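Local coordinates for protein NAD_Gly3P_dh, NAD-dependent glycerol-3-phosphate dehydrogenase (Streptosporangium roseum, PDB 5OCM) that reduces imines to amines with NADPH as cofactor, as a member of the 3-hydroxyisobutyrate dehydrogenase-related family, at residues 21-26 with 45-50. Residues are numbered along the deposited sequence; the frame is centred on the assembly and turned at random.
Sequences AFLKDG and QGAVLA
Over one face of the flat peptide joining Gly46 to Ala47 sits a methyl group of Leu23: CD2 hangs above the plane, 3.9 Å from Gly46 C and 3.8 Å from Ala47 N. The other methyl, Leu23 CD1, meets the second flat group, the Gln45 amide, above its plane but displaced beyond the oxygen, 3.9 Å from Gln45 OE1. Leu23 thus illustrates how one branched side chain can bridge a helix and a loop by van der Waals contact. Leu23 CD1 also packs on Ala47 CB at 4.0 Å and on Gln45 CB. With Leu23 CG pointing away from its own carbonyl carbon (chi1 -71°), the fork reaches out from the last turn of its helix; the outstretched Gln45 side chain crosses it at about a right angle. In the Rossmann fold, helices 13-24 and 40-44 belong to successive beta-alpha-beta crossovers that lead to parallel strands 29-32 and 48-49, the latter at the sheet's edge. Both helices finish in Schellman motifs with glycines of positive phi, Gly26 and Gly46. Leu42 of helix 40-44 touches both Leu23 and Ala47 and adds to the apolar patch, whereas Gln45 lies on the exposed side.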
loop_
_atom_site.group_PDB
_atom_site.type_symbol
_atom_site.label_atom_id
_atom_site.label_comp_id
_atom_site.label_asym_id
_atom_site.label_seq_id
_atom_site.Cartn_x
_atom_site.Cartn_y
_atom_site.Cartn_z
ATOM N N ALA A 21 -1.541 -10.685 25.807
ATOM C CA ALA A 21 -0.173 -10.962 25.401
ATOM C C ALA A 21 0.765 -10.956 26.580
ATOM O O ALA A 21 1.676 -11.806 26.673
ATOM C CB ALA A 21 0.280 -9.947 24.353
ATOM N N PHE A 22 0.568 -10.035 27.514
ATOM C CA PHE A 22 1.368 -10.038 28.727
ATOM C C PHE A 22 1.146 -11.340 29.516
ATOM O O PHE A 22 2.121 -11.931 29.996
ATOM C CB PHE A 22 1.100 -8.828 29.611
ATOM C CG PHE A 22 1.642 -7.536 29.087
ATOM C CD1 PHE A 22 2.966 -7.392 28.741
ATOM C CD2 PHE A 22 0.780 -6.393 28.982
ATOM C CE1 PHE A 22 3.455 -6.164 28.305
ATOM C CE2 PHE A 22 1.255 -5.196 28.536
ATOM C CZ PHE A 22 2.600 -5.074 28.197
ATOM N N LEU A 23 -0.096 -11.798 29.591
ATOM C CA LEU A 23 -0.424 -13.021 30.308
ATOM C C LEU A 23 0.174 -14.257 29.624
ATOM O O LEU A 23 0.732 -15.140 30.308
ATOM C CB LEU A 23 -1.927 -13.186 30.434
ATOM C CG LEU A 23 -2.633 -12.219 31.386
ATOM C CD1 LEU A 23 -4.116 -12.243 31.107
ATOM C CD2 LEU A 23 -2.319 -12.608 32.845
ATOM N N LYS A 24 0.102 -14.305 28.296
ATOM C CA LYS A 24 0.687 -15.415 27.507
ATOM C C LYS A 24 2.151 -15.597 27.732
ATOM O O LYS A 24 2.666 -16.730 27.716
ATOM C CB LYS A 24 0.395 -15.192 26.013
ATOM C CG LYS A 24 1.094 -16.158 25.056
ATOM C CD LYS A 24 0.634 -15.970 23.590
ATOM C CE LYS A 24 1.240 -14.727 22.951
ATOM N NZ LYS A 24 2.790 -14.675 22.920
ATOM N N ASP A 25 2.871 -14.497 27.950
ATOM C CA ASP A 25 4.297 -14.561 28.217
ATOM C C ASP A 25 4.674 -14.693 29.674
ATOM O O ASP A 25 5.842 -14.560 30.019
ATOM C CB ASP A 25 5.023 -13.399 27.581
ATOM C CG ASP A 25 5.314 -13.649 26.081
ATOM O OD1 ASP A 25 4.888 -14.707 25.482
ATOM O OD2 ASP A 25 5.976 -12.761 25.526
ATOM N N GLY A 26 3.691 -14.947 30.516
ATOM C CA GLY A 26 3.952 -15.330 31.897
ATOM C C GLY A 26 4.008 -14.154 32.825
ATOM O O GLY A 26 4.352 -14.331 33.968
ATOM N N GLN A 45 -7.856 -16.208 32.277
ATOM C CA GLN A 45 -6.472 -16.385 31.886
ATOM C C GLN A 45 -5.477 -16.009 32.960
ATOM O O GLN A 45 -4.273 -16.189 32.798
ATOM C CB GLN A 45 -6.223 -15.563 30.606
ATOM C CG GLN A 45 -7.010 -15.913 29.336
ATOM C CD GLN A 45 -6.774 -14.818 28.225
ATOM O OE1 GLN A 45 -5.605 -14.334 28.112
ATOM N NE2 GLN A 45 -7.873 -14.291 27.600
ATOM N N GLY A 46 -5.967 -15.459 34.081
ATOM C CA GLY A 46 -5.140 -15.144 35.247
ATOM C C GLY A 46 -4.928 -13.686 35.549
ATOM O O GLY A 46 -4.158 -13.347 36.448
ATOM N N ALA A 47 -5.585 -12.793 34.798
ATOM C CA ALA A 47 -5.457 -11.372 35.092
ATOM C C ALA A 47 -6.102 -11.069 36.449
ATOM O O ALA A 47 -7.126 -11.687 36.802
ATOM C CB ALA A 47 -6.154 -10.541 34.044
ATOM N N VAL A 48 -5.521 -10.144 37.183
ATOM C CA VAL A 48 -6.103 -9.650 38.425
ATOM C C VAL A 48 -7.006 -8.453 38.099
ATOM O O VAL A 48 -6.510 -7.466 37.525
ATOM C CB VAL A 48 -5.022 -9.223 39.406
ATOM C CG1 VAL A 48 -5.636 -8.681 40.703
ATOM C CG2 VAL A 48 -4.063 -10.353 39.698
ATOM N N LEU A 49 -8.296 -8.520 38.436
ATOM C CA LEU A 49 -9.238 -7.427 38.083
ATOM C C LEU A 49 -9.246 -6.410 39.199
ATOM O O LEU A 49 -9.754 -6.689 40.290
ATOM C CB LEU A 49 -10.661 -7.926 37.926
ATOM C CG LEU A 49 -10.947 -9.048 36.968
ATOM C CD1 LEU A 49 -12.409 -9.217 36.550
ATOM C CD2 LEU A 49 -9.988 -9.032 35.810
ATOM N N ALA A 50 -8.692 -5.245 38.956
ATOM C CA ALA A 50 -8.656 -4.172 39.971
ATOM C C ALA A 50 -10.027 -3.504 40.004
ATOM O O ALA A 50 -10.656 -3.358 38.993
ATOM C CB ALA A 50 -7.570 -3.167 39.637
#